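Local coordinates for protein tetraacyldisaccharide 4'-kinase (Aquifex aeolicus, PDB 4ITM) that probably transfers the gamma-phosphate of ATP to the 4'-position of a tetraacyldisaccharide 1-phosphate, forming lipid IVA in lipid A biosynthesis, at residues L154-D159 / L185-V190; P200-F205 / V298-E303; L44-S49 / A167-E172. All blocks are in the same frame, centred on the assembly; numbering follows the deposited sequence.

Contact 1 (L154-D159 / L185-V190); sequences LLKKKD and LTYQEV. With ATP (adenosine-5'-triphosphate), chain B.
Tyr-187 is engaged from two directions: the methylene CD of Lys-156 sits 4.0 Å above the plane of its ring, over the centre, and ATP O1B meets the ring edge in plane, taking a short hydrogen bond of 2.5 Å from Tyr-187 OH. The two side chains run side by side in the same direction, a CH-pi contact in which aliphatic carbon, not the ammonium, lies against the ring. The lysine bends only at its last torsion (chi4 -60°), which carries Lys-156 NZ to the syn side of Asp-159 OD1, a salt bridge of 2.9 Å. Lys-156 N donates to Asp-159 OD2 at 2.9 Å, from above the carboxylate plane, so both oxygens are held by one residue. Lys-156 NZ also reaches Gly-48 O and Ser-49 OG of the predicted ATP-binding loop, and Thr-186 OG1 bonds to Ser-49 O. The strands themselves pair in parallel: Thr-186 N donates to Leu-155 O at 2.8 Å, nearly straight at 170°, and Leu-185 CD2 packs on Leu-155 CB. Beyond the paired residues a water spans Lys-157 N and Thr-186 O. Adjacent parallel strands whose C-terminal ends carry groups to the nucleotide phosphates are characteristic of P-loop NTPase folds.

Contact 2 (P200-F205 / V298-E303); sequences PTFKMF and VKLERE
With its CG anti to the backbone N (chi1 -180°), Met-204 extends across the sheet face, its CG 3.9 Å from Leu-300 CD1 and its SD 3.8 Å from Val-298 CG1. Phe-202 instead places CG beside its own N (chi1 -49°), which turns the ring edge to the chain beyond the opposing strand; Phe-202 CD2 comes within 3.3 Å of Arg-302 O, in the ring plane, while Phe-202 CB meets Leu-300 CD2. Leu-300 thus lodges its two methyls against different residues of one strand. The backbones run antiparallel at 160°, with Phe-205 and Lys-299 a hydrogen-bonded pair joined by two bonds of 2.8 Å, Phe-205 N to Lys-299 O and Lys-299 N to Phe-205 O. Glu-301 N adds a third, to Lys-203 O at 3.0 Å. Lys-203 and Glu-301 lie alongside each other, but Lys-203 NZ stays 4.6 Å from Glu-301 OE1 and pairs with Glu-194; waters on OE1 link it to Lys-203 N and Arg-302 NH2. Tyr-57 of helix 51-61 and Leu-306 of helix 304-312 also pack on Leu-300. Val-298 touches ATP; this antiparallel beta ladder joins strand 291-300 to strand 201-212 beside the nucleotide site.

Contact 3 (L44-S49 / A167-E172); sequences LSVGGS and AGNLRE. With ATP (adenosine-5'-triphosphate), chain B.
This is a loop-to-loop contact held by a short backbone pairing: residues 44-49, between strand 38-43 and helix 51-61, meet residues 167-172 of the long connection between strands 150-156 and 182-186. Two hydrogen bonds flank the single bridge of Ser-45 with Leu-170. Arg-171 N donates to Leu-44 O at 2.7 Å, and Val-46 N returns a bond to Asn-169 O at 2.9 Å. Side chains fill in around them. Val-46 crosses Asn-169 at about a right angle, setting Val-46 CG2 3.6 Å from Asn-169 CB, and Val-46 CG1 rests 3.6 Å from Arg-171 CG. The arginine then turns at chi3 (-107°), bringing its guanidinium past the Ser-45 carbonyl. Arg-171 NE is 3.0 Å from Ser-45 O, yet the angle is too poor for a hydrogen bond; NH2 is instead engaged by Asn-43 and Asp-139, which would tether the group beside the loop. Leu-170 CD2 approaches Leu-44 O at 3.7 Å, and Leu-44 CD2 lies across the side chain of Glu-172, whose carboxylate is held by Asn-21, Gln-142 and Arg-179. Ser-45 OG, anti to its own nitrogen (chi1 -180°), accepts from Gly-47 N at 2.9 Å, an ST turn at the start of the loop that goes on to the phosphates. The backbone then runs through Gly-48 and Ser-49 past the ATP beta-phosphate, in the strand-loop-helix arrangement of a P-loop, consistent with residues 45-52 being the predicted ATP-binding site.

How the contacts relate
From the N terminus, strand 38-43 leads into residues 44-49, whose partner 167-172 lies 118 residues on, so contact 3 closes the longest loop. Contact 1 crosses it: residues 154-159 fall inside that loop and 185-190 beyond it, 26 residues apart, the shortest of the three loops. Contact 2 follows both in series, closing a 93-residue excursion that returns on strand 291-300. Contacts 1 and 3 meet at Gly-48 and Ser-49, both touching ATP. Contacts 1 and 2 lie on neighbouring strands, 182-186 and 201-212, with Leu-185 bonded by its backbone to Phe-202 and Met-204. Contacts 2 and 3 do not touch; contact 1 links the phosphate-binding loop to the antiparallel pair of strands 201-212 and 291-300.

Contact 1 (L154-D159 / L185-V190)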
loop_
_atom_site.group_PDB
_atom_site.type_symbol
_atom_site.label_atom_id
_atom_site.label_comp_id
_atom_site.label_asym_id
_atom_site.label_seq_id
_atom_site.Cartn_x
_atom_site.Cartn_y
_atom_site.Cartn_z
ATOM N N LEU A 154 -1.008 7.965 6.989
ATOM C CA LEU A 154 -1.992 8.301 5.961
ATOM C C LEU A 154 -3.353 8.396 6.610
ATOM O O LEU A 154 -3.735 7.550 7.407
ATOM C CB LEU A 154 -2.062 7.232 4.871
ATOM C CG LEU A 154 -0.764 6.753 4.227
ATOM C CD1 LEU A 154 -1.072 5.621 3.295
ATOM C CD2 LEU A 154 -0.087 7.869 3.481
ATOM N N LEU A 155 -4.107 9.402 6.217
ATOM C CA LEU A 155 -5.390 9.672 6.820
ATOM C C LEU A 155 -6.334 10.066 5.702
ATOM O O LEU A 155 -6.000 10.925 4.878
ATOM C CB LEU A 155 -5.231 10.832 7.804
ATOM C CG LEU A 155 -6.100 10.848 9.048
ATOM C CD1 LEU A 155 -5.863 9.598 9.861
ATOM C CD2 LEU A 155 -5.773 12.088 9.849
ATOM N N LYS A 156 -7.501 9.429 5.655
ATOM C CA LYS A 156 -8.552 9.844 4.730
ATOM C C LYS A 156 -9.702 10.418 5.545
ATOM O O LYS A 156 -9.856 10.077 6.721
ATOM C CB LYS A 156 -9.031 8.682 3.852
ATOM C CG LYS A 156 -9.579 7.476 4.608
ATOM C CD LYS A 156 -10.060 6.402 3.626
ATOM C CE LYS A 156 -10.584 5.158 4.333
ATOM N NZ LYS A 156 -9.543 4.526 5.191
ATOM N N LYS A 157 -10.482 11.307 4.934
ATOM C CA LYS A 157 -11.560 12.004 5.640
ATOM C C LYS A 157 -12.453 11.046 6.431
ATOM O O LYS A 157 -12.818 11.316 7.574
ATOM C CB LYS A 157 -12.408 12.815 4.658
ATOM C CG LYS A 157 -13.512 13.628 5.313
ATOM C CD LYS A 157 -14.547 14.075 4.280
ATOM C CE LYS A 157 -15.578 15.042 4.883
ATOM N NZ LYS A 157 -16.550 15.512 3.850
ATOM N N LYS A 158 -12.777 9.920 5.810
ATOM C CA LYS A 158 -13.614 8.879 6.407
ATOM C C LYS A 158 -13.093 8.350 7.758
ATOM O O LYS A 158 -13.879 8.007 8.652
ATOM C CB LYS A 158 -13.752 7.737 5.392
ATOM C CG LYS A 158 -14.594 6.565 5.831
ATOM C CD LYS A 158 -14.647 5.525 4.726
ATOM C CE LYS A 158 -15.281 4.230 5.210
ATOM N NZ LYS A 158 -15.342 3.210 4.125
ATOM N N ASP A 159 -11.772 8.290 7.910
ATOM C CA ASP A 159 -11.171 7.848 9.173
ATOM C C ASP A 159 -11.629 8.727 10.322
ATOM O O ASP A 159 -11.843 8.247 11.440
ATOM C CB ASP A 159 -9.643 7.899 9.096
ATOM C CG ASP A 159 -9.091 6.996 8.030
ATOM O OD1 ASP A 159 -9.783 6.022 7.680
ATOM O OD2 ASP A 159 -7.969 7.252 7.550
ATOM N N LEU A 185 -2.714 13.408 3.612
ATOM C CA LEU A 185 -4.168 13.345 3.521
ATOM C C LEU A 185 -4.572 12.723 2.189
ATOM O O LEU A 185 -4.255 13.259 1.121
ATOM C CB LEU A 185 -4.780 14.735 3.700
ATOM C CG LEU A 185 -4.354 15.469 4.980
ATOM C CD1 LEU A 185 -5.177 16.737 5.184
ATOM C CD2 LEU A 185 -4.447 14.575 6.216
ATOM N N THR A 186 -5.261 11.587 2.261
ATOM C CA THR A 186 -5.550 10.787 1.075
ATOM C C THR A 186 -7.027 10.692 0.711
ATOM O O THR A 186 -7.900 11.231 1.402
ATOM C CB THR A 186 -5.003 9.354 1.206
ATOM O OG1 THR A 186 -5.757 8.640 2.193
ATOM C CG2 THR A 186 -3.525 9.376 1.589
ATOM N N TYR A 187 -7.286 9.989 -0.389
ATOM C CA TYR A 187 -8.610 9.935 -1.000
ATOM C C TYR A 187 -9.139 11.337 -1.358
ATOM O O TYR A 187 -10.330 11.600 -1.285
ATOM C CB TYR A 187 -9.588 9.151 -0.118
ATOM C CG TYR A 187 -9.415 7.649 -0.230
ATOM C CD1 TYR A 187 -8.200 7.035 0.093
ATOM C CD2 TYR A 187 -10.461 6.843 -0.669
ATOM C CE1 TYR A 187 -8.035 5.652 -0.025
ATOM C CE2 TYR A 187 -10.315 5.467 -0.785
ATOM C CZ TYR A 187 -9.107 4.877 -0.460
ATOM O OH TYR A 187 -8.983 3.515 -0.578
ATOM N N GLN A 188 -8.234 12.225 -1.764
ATOM C CA GLN A 188 -8.594 13.593 -2.131
ATOM C C GLN A 188 -9.490 13.628 -3.367
ATOM O O GLN A 188 -10.401 14.445 -3.454
ATOM C CB GLN A 188 -7.337 14.425 -2.396
ATOM C CG GLN A 188 -6.450 14.649 -1.163
ATOM C CD GLN A 188 -7.107 15.572 -0.153
ATOM O OE1 GLN A 188 -8.020 16.318 -0.491
ATOM N NE2 GLN A 188 -6.653 15.513 1.098
ATOM N N GLU A 189 -9.222 12.732 -4.314
ATOM C CA GLU A 189 -9.946 12.697 -5.577
ATOM C C GLU A 189 -11.459 12.534 -5.350
ATOM O O GLU A 189 -12.263 13.264 -5.928
ATOM C CB GLU A 189 -9.396 11.579 -6.487
ATOM C CG GLU A 189 -7.876 11.623 -6.737
ATOM C CD GLU A 189 -7.055 10.856 -5.693
ATOM O OE1 GLU A 189 -5.809 10.935 -5.747
ATOM O OE2 GLU A 189 -7.643 10.170 -4.830
ATOM N N VAL A 190 -11.833 11.588 -4.495
ATOM C CA VAL A 190 -13.246 11.316 -4.220
ATOM C C VAL A 190 -13.792 12.125 -3.028
ATOM O O VAL A 190 -14.905 12.630 -3.075
ATOM C CB VAL A 190 -13.480 9.804 -3.983
ATOM C CG1 VAL A 190 -14.906 9.534 -3.536
ATOM C CG2 VAL A 190 -13.167 9.027 -5.244
HETATM P PG ATP B . -3.983 0.011 -0.910
HETATM O O1G ATP B . -4.385 0.100 0.534
HETATM O O2G ATP B . -2.581 0.449 -1.240
HETATM O O3G ATP B . -4.373 -1.289 -1.580
HETATM P PB ATP B . -6.423 1.435 -1.441
HETATM O O1B ATP B . -6.606 2.622 -0.521
HETATM O O2B ATP B . -7.154 0.163 -1.115
HETATM O O3B ATP B . -4.867 1.109 -1.698
HETATM P PA ATP B . -6.274 2.969 -3.916
HETATM O O1A ATP B . -7.547 3.642 -4.357
HETATM O O2A ATP B . -5.172 3.818 -3.349
HETATM O O3A ATP B . -6.860 1.840 -2.926
HETATM O "O5'" ATP B . -5.687 2.112 -5.161
HETATM C "C5'" ATP B . -6.369 0.919 -5.572
HETATM C "C4'" ATP B . -5.406 -0.196 -5.983
HETATM O "O4'" ATP B . -4.682 0.134 -7.177
HETATM C "C3'" ATP B . -4.364 -0.498 -4.914
HETATM O "O3'" ATP B . -4.857 -1.474 -3.990
HETATM C "C2'" ATP B . -3.144 -0.940 -5.720
HETATM O "O2'" ATP B . -3.225 -2.321 -6.086
HETATM C "C1'" ATP B . -3.295 -0.204 -7.038
HETATM N N9 ATP B . -2.576 1.089 -7.070
HETATM C C8 ATP B . -2.357 1.918 -6.027
HETATM N N7 ATP B . -1.705 3.033 -6.415
HETATM C C5 ATP B . -1.507 2.924 -7.750
HETATM C C6 ATP B . -0.878 3.760 -8.797
HETATM N N6 ATP B . -0.321 4.960 -8.485
HETATM N N1 ATP B . -0.878 3.272 -10.066
HETATM C C2 ATP B . -1.443 2.086 -10.382
HETATM N N3 ATP B . -2.031 1.275 -9.485
HETATM C C4 ATP B . -2.090 1.645 -8.179
HETATM O O HOH W 1 -10.596 11.641 2.114
#

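Contact 2 (P200-F205 / V298-E303)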
loop_
_atom_site.group_PDB
_atom_site.type_symbol
_atom_site.label_atom_id
_atom_site.label_comp_id
_atom_site.label_asym_id
_atom_site.label_seq_id
_atom_site.Cartn_x
_atom_site.Cartn_y
_atom_site.Cartn_z
ATOM N N PRO A 200 3.447 18.595 10.142
ATOM C CA PRO A 200 3.637 18.717 8.692
ATOM C C PRO A 200 2.617 17.840 7.964
ATOM O O PRO A 200 2.455 16.663 8.281
ATOM C CB PRO A 200 5.059 18.182 8.478
ATOM C CG PRO A 200 5.742 18.394 9.799
ATOM C CD PRO A 200 4.682 18.196 10.838
ATOM N N THR A 201 1.922 18.422 7.001
ATOM C CA THR A 201 0.767 17.764 6.421
ATOM C C THR A 201 0.760 17.975 4.905
ATOM O O THR A 201 1.088 19.055 4.419
ATOM C CB THR A 201 -0.530 18.278 7.103
ATOM O OG1 THR A 201 -0.460 18.015 8.515
ATOM C CG2 THR A 201 -1.760 17.599 6.537
ATOM N N PHE A 202 0.413 16.928 4.162
ATOM C CA PHE A 202 0.532 16.948 2.713
ATOM C C PHE A 202 -0.647 16.221 2.085
ATOM O O PHE A 202 -0.935 15.079 2.441
ATOM C CB PHE A 202 1.846 16.258 2.287
ATOM C CG PHE A 202 3.056 16.744 3.045
ATOM C CD1 PHE A 202 3.408 16.164 4.258
ATOM C CD2 PHE A 202 3.817 17.804 2.565
ATOM C CE1 PHE A 202 4.506 16.629 4.980
ATOM C CE2 PHE A 202 4.927 18.271 3.274
ATOM C CZ PHE A 202 5.271 17.680 4.488
ATOM N N LYS A 203 -1.324 16.873 1.147
ATOM C CA LYS A 203 -2.369 16.200 0.380
ATOM C C LYS A 203 -1.765 15.359 -0.748
ATOM O O LYS A 203 -0.894 15.818 -1.482
ATOM C CB LYS A 203 -3.357 17.203 -0.215
ATOM C CG LYS A 203 -4.145 18.033 0.799
ATOM C CD LYS A 203 -5.280 18.763 0.082
ATOM C CE LYS A 203 -5.829 19.908 0.896
ATOM N NZ LYS A 203 -6.758 20.750 0.073
ATOM N N MET A 204 -2.247 14.130 -0.884
ATOM C CA MET A 204 -1.824 13.240 -1.952
ATOM C C MET A 204 -2.859 13.219 -3.092
ATOM O O MET A 204 -4.071 13.163 -2.841
ATOM C CB MET A 204 -1.631 11.821 -1.401
ATOM C CG MET A 204 -1.181 10.818 -2.452
ATOM S SD MET A 204 -0.755 9.195 -1.799
ATOM C CE MET A 204 -2.360 8.408 -1.785
ATOM N N PHE A 205 -2.377 13.264 -4.332
ATOM C CA PHE A 205 -3.236 13.142 -5.517
ATOM C C PHE A 205 -2.692 12.107 -6.483
ATOM O O PHE A 205 -1.471 11.935 -6.607
ATOM C CB PHE A 205 -3.382 14.475 -6.270
ATOM C CG PHE A 205 -4.033 15.557 -5.466
ATOM C CD1 PHE A 205 -3.280 16.345 -4.600
ATOM C CD2 PHE A 205 -5.398 15.778 -5.555
ATOM C CE1 PHE A 205 -3.875 17.347 -3.851
ATOM C CE2 PHE A 205 -6.009 16.774 -4.802
ATOM C CZ PHE A 205 -5.243 17.560 -3.948
ATOM N N VAL A 298 1.702 9.560 -8.856
ATOM C CA VAL A 298 1.354 9.959 -7.496
ATOM C C VAL A 298 2.051 11.263 -7.145
ATOM O O VAL A 298 3.267 11.376 -7.295
ATOM C CB VAL A 298 1.743 8.880 -6.490
ATOM C CG1 VAL A 298 1.269 9.262 -5.072
ATOM C CG2 VAL A 298 1.157 7.551 -6.921
ATOM N N LYS A 299 1.279 12.251 -6.703
ATOM C CA LYS A 299 1.838 13.563 -6.375
ATOM C C LYS A 299 1.437 14.076 -4.981
ATOM O O LYS A 299 0.324 13.837 -4.511
ATOM C CB LYS A 299 1.442 14.601 -7.435
ATOM C CG LYS A 299 1.924 14.277 -8.837
ATOM C CD LYS A 299 1.424 15.309 -9.844
ATOM C CE LYS A 299 1.901 14.981 -11.260
ATOM N NZ LYS A 299 1.364 15.941 -12.275
ATOM N N LEU A 300 2.357 14.793 -4.341
ATOM C CA LEU A 300 2.084 15.449 -3.076
ATOM C C LEU A 300 2.160 16.961 -3.223
ATOM O O LEU A 300 3.139 17.512 -3.739
ATOM C CB LEU A 300 3.057 14.974 -1.987
ATOM C CG LEU A 300 2.469 14.052 -0.911
ATOM C CD1 LEU A 300 2.114 12.674 -1.493
ATOM C CD2 LEU A 300 3.462 13.923 0.239
ATOM N N GLU A 301 1.111 17.627 -2.766
ATOM C CA GLU A 301 1.057 19.074 -2.794
ATOM C C GLU A 301 2.047 19.649 -1.768
ATOM O O GLU A 301 2.151 19.141 -0.644
ATOM C CB GLU A 301 -0.381 19.534 -2.544
ATOM C CG GLU A 301 -0.553 21.000 -2.216
ATOM C CD GLU A 301 -1.995 21.338 -1.860
ATOM O OE1 GLU A 301 -2.288 21.532 -0.658
ATOM O OE2 GLU A 301 -2.834 21.409 -2.781
ATOM N N ARG A 302 2.793 20.673 -2.194
ATOM C CA ARG A 302 3.827 21.345 -1.389
ATOM C C ARG A 302 4.695 20.365 -0.607
ATOM O O ARG A 302 4.705 20.352 0.624
ATOM C CB ARG A 302 3.213 22.420 -0.493
ATOM C CG ARG A 302 2.492 23.517 -1.286
ATOM C CD ARG A 302 1.653 24.411 -0.388
ATOM N NE ARG A 302 0.350 24.736 -0.975
ATOM C CZ ARG A 302 -0.818 24.564 -0.357
ATOM N NH1 ARG A 302 -0.855 24.069 0.874
ATOM N NH2 ARG A 302 -1.952 24.891 -0.967
ATOM N N GLU A 303 5.431 19.555 -1.359
ATOM C CA GLU A 303 6.168 18.418 -0.831
ATOM C C GLU A 303 7.506 18.765 -0.183
ATOM O O GLU A 303 8.125 17.905 0.454
ATOM C CB GLU A 303 6.414 17.400 -1.951
ATOM C CG GLU A 303 7.494 17.807 -2.956
ATOM C CD GLU A 303 7.486 16.939 -4.219
ATOM O OE1 GLU A 303 6.851 15.865 -4.204
ATOM O OE2 GLU A 303 8.111 17.327 -5.231
HETATM O O HOH W 2 1.361 20.699 2.146
HETATM O O HOH W 3 -1.043 19.730 1.180
HETATM O O HOH W 4 -4.369 23.046 -0.152
#

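Contact 3 (L44-S49 / A167-E172)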
loop_
_atom_site.group_PDB
_atom_site.type_symbol
_atom_site.label_atom_id
_atom_site.label_comp_id
_atom_site.label_asym_id
_atom_site.label_seq_id
_atom_site.Cartn_x
_atom_site.Cartn_y
_atom_site.Cartn_z
ATOM N N LEU A 44 -4.589 4.277 10.249
ATOM C CA LEU A 44 -5.396 3.935 11.408
ATOM C C LEU A 44 -6.531 2.996 11.057
ATOM O O LEU A 44 -7.230 2.503 11.940
ATOM C CB LEU A 44 -5.982 5.207 12.025
ATOM C CG LEU A 44 -4.978 6.210 12.572
ATOM C CD1 LEU A 44 -5.715 7.390 13.188
ATOM C CD2 LEU A 44 -4.057 5.536 13.600
ATOM N N SER A 45 -6.723 2.753 9.770
ATOM C CA SER A 45 -7.882 1.995 9.336
ATOM C C SER A 45 -7.503 0.587 8.879
ATOM O O SER A 45 -6.357 0.338 8.499
ATOM C CB SER A 45 -8.588 2.731 8.194
ATOM O OG SER A 45 -9.728 1.991 7.773
ATOM N N VAL A 46 -8.467 -0.330 8.925
ATOM C CA VAL A 46 -8.302 -1.640 8.297
ATOM C C VAL A 46 -8.644 -1.586 6.808
ATOM O O VAL A 46 -8.339 -2.515 6.069
ATOM C CB VAL A 46 -9.178 -2.726 8.947
ATOM C CG1 VAL A 46 -8.645 -3.089 10.325
ATOM C CG2 VAL A 46 -10.627 -2.271 9.013
ATOM N N GLY A 47 -9.291 -0.506 6.378
ATOM C CA GLY A 47 -9.548 -0.286 4.962
ATOM C C GLY A 47 -8.403 0.480 4.324
ATOM O O GLY A 47 -7.535 1.021 5.026
ATOM N N GLY A 48 -8.393 0.544 2.995
ATOM C CA GLY A 48 -7.303 1.200 2.283
ATOM C C GLY A 48 -7.251 2.700 2.530
ATOM O O GLY A 48 -8.280 3.354 2.666
ATOM N N SER A 49 -6.047 3.259 2.583
ATOM C CA SER A 49 -5.909 4.703 2.683
ATOM C C SER A 49 -4.830 5.207 1.745
ATOM O O SER A 49 -4.130 6.181 2.057
ATOM C CB SER A 49 -5.605 5.130 4.130
ATOM O OG SER A 49 -6.694 4.827 4.989
ATOM N N ALA A 167 -16.926 -2.480 15.467
ATOM C CA ALA A 167 -18.071 -1.660 15.085
ATOM C C ALA A 167 -17.710 -0.756 13.912
ATOM O O ALA A 167 -18.518 -0.550 13.013
ATOM C CB ALA A 167 -18.573 -0.834 16.260
ATOM N N GLY A 168 -16.491 -0.216 13.939
ATOM C CA GLY A 168 -15.986 0.619 12.864
ATOM C C GLY A 168 -14.745 -0.006 12.248
ATOM O O GLY A 168 -14.466 -1.182 12.495
ATOM N N ASN A 169 -14.006 0.762 11.448
ATOM C CA ASN A 169 -12.819 0.235 10.784
ATOM C C ASN A 169 -11.494 0.633 11.412
ATOM O O ASN A 169 -10.446 0.282 10.883
ATOM C CB ASN A 169 -12.775 0.642 9.305
ATOM C CG ASN A 169 -14.057 0.327 8.584
ATOM O OD1 ASN A 169 -14.373 -0.836 8.347
ATOM N ND2 ASN A 169 -14.809 1.364 8.229
ATOM N N LEU A 170 -11.526 1.370 12.517
ATOM C CA LEU A 170 -10.274 1.858 13.089
ATOM C C LEU A 170 -9.529 0.780 13.882
ATOM O O LEU A 170 -10.115 0.061 14.703
ATOM C CB LEU A 170 -10.512 3.090 13.962
ATOM C CG LEU A 170 -11.090 4.316 13.261
ATOM C CD1 LEU A 170 -11.288 5.421 14.276
ATOM C CD2 LEU A 170 -10.172 4.756 12.126
ATOM N N ARG A 171 -8.232 0.676 13.618
ATOM C CA ARG A 171 -7.358 -0.222 14.353
ATOM C C ARG A 171 -6.960 0.404 15.682
ATOM O O ARG A 171 -6.648 -0.302 16.647
ATOM C CB ARG A 171 -6.094 -0.505 13.538
ATOM C CG ARG A 171 -6.363 -0.927 12.120
ATOM C CD ARG A 171 -5.177 -1.652 11.523
ATOM N NE ARG A 171 -4.463 -0.846 10.554
ATOM C CZ ARG A 171 -3.557 -1.320 9.699
ATOM N NH1 ARG A 171 -3.249 -2.608 9.670
ATOM N NH2 ARG A 171 -2.955 -0.499 8.861
ATOM N N GLU A 172 -6.951 1.736 15.714
ATOM C CA GLU A 172 -6.542 2.487 16.896
ATOM C C GLU A 172 -7.409 3.721 16.994
ATOM O O GLU A 172 -7.835 4.246 15.965
ATOM C CB GLU A 172 -5.111 2.989 16.749
ATOM C CG GLU A 172 -4.063 1.950 16.637
ATOM C CD GLU A 172 -2.706 2.555 16.835
ATOM O OE1 GLU A 172 -2.013 2.811 15.826
ATOM O OE2 GLU A 172 -2.350 2.796 18.006
HETATM P PG ATP B . -3.983 0.011 -0.910
HETATM O O1G ATP B . -4.385 0.100 0.534
HETATM O O2G ATP B . -2.581 0.449 -1.240
HETATM O O3G ATP B . -4.373 -1.289 -1.580
HETATM P PB ATP B . -6.423 1.435 -1.441
HETATM O O1B ATP B . -6.606 2.622 -0.521
HETATM O O2B ATP B . -7.154 0.163 -1.115
HETATM O O3B ATP B . -4.867 1.109 -1.698
HETATM P PA ATP B . -6.274 2.969 -3.916
HETATM O O1A ATP B . -7.547 3.642 -4.357
HETATM O O2A ATP B . -5.172 3.818 -3.349
HETATM O O3A ATP B . -6.860 1.840 -2.926
HETATM O "O5'" ATP B . -5.687 2.112 -5.161
HETATM C "C5'" ATP B . -6.369 0.919 -5.572
HETATM C "C4'" ATP B . -5.406 -0.196 -5.983
HETATM O "O4'" ATP B . -4.682 0.134 -7.177
HETATM C "C3'" ATP B . -4.364 -0.498 -4.914
HETATM O "O3'" ATP B . -4.857 -1.474 -3.990
HETATM C "C2'" ATP B . -3.144 -0.940 -5.720
HETATM O "O2'" ATP B . -3.225 -2.321 -6.086
HETATM C "C1'" ATP B . -3.295 -0.204 -7.038
HETATM N N9 ATP B . -2.576 1.089 -7.070
HETATM C C8 ATP B . -2.357 1.918 -6.027
HETATM N N7 ATP B . -1.705 3.033 -6.415
HETATM C C5 ATP B . -1.507 2.924 -7.750
HETATM C C6 ATP B . -0.878 3.760 -8.797
HETATM N N6 ATP B . -0.321 4.960 -8.485
HETATM N N1 ATP B . -0.878 3.272 -10.066
HETATM C C2 ATP B . -1.443 2.086 -10.382
HETATM N N3 ATP B . -2.031 1.275 -9.485
HETATM C C4 ATP B . -2.090 1.645 -8.179
#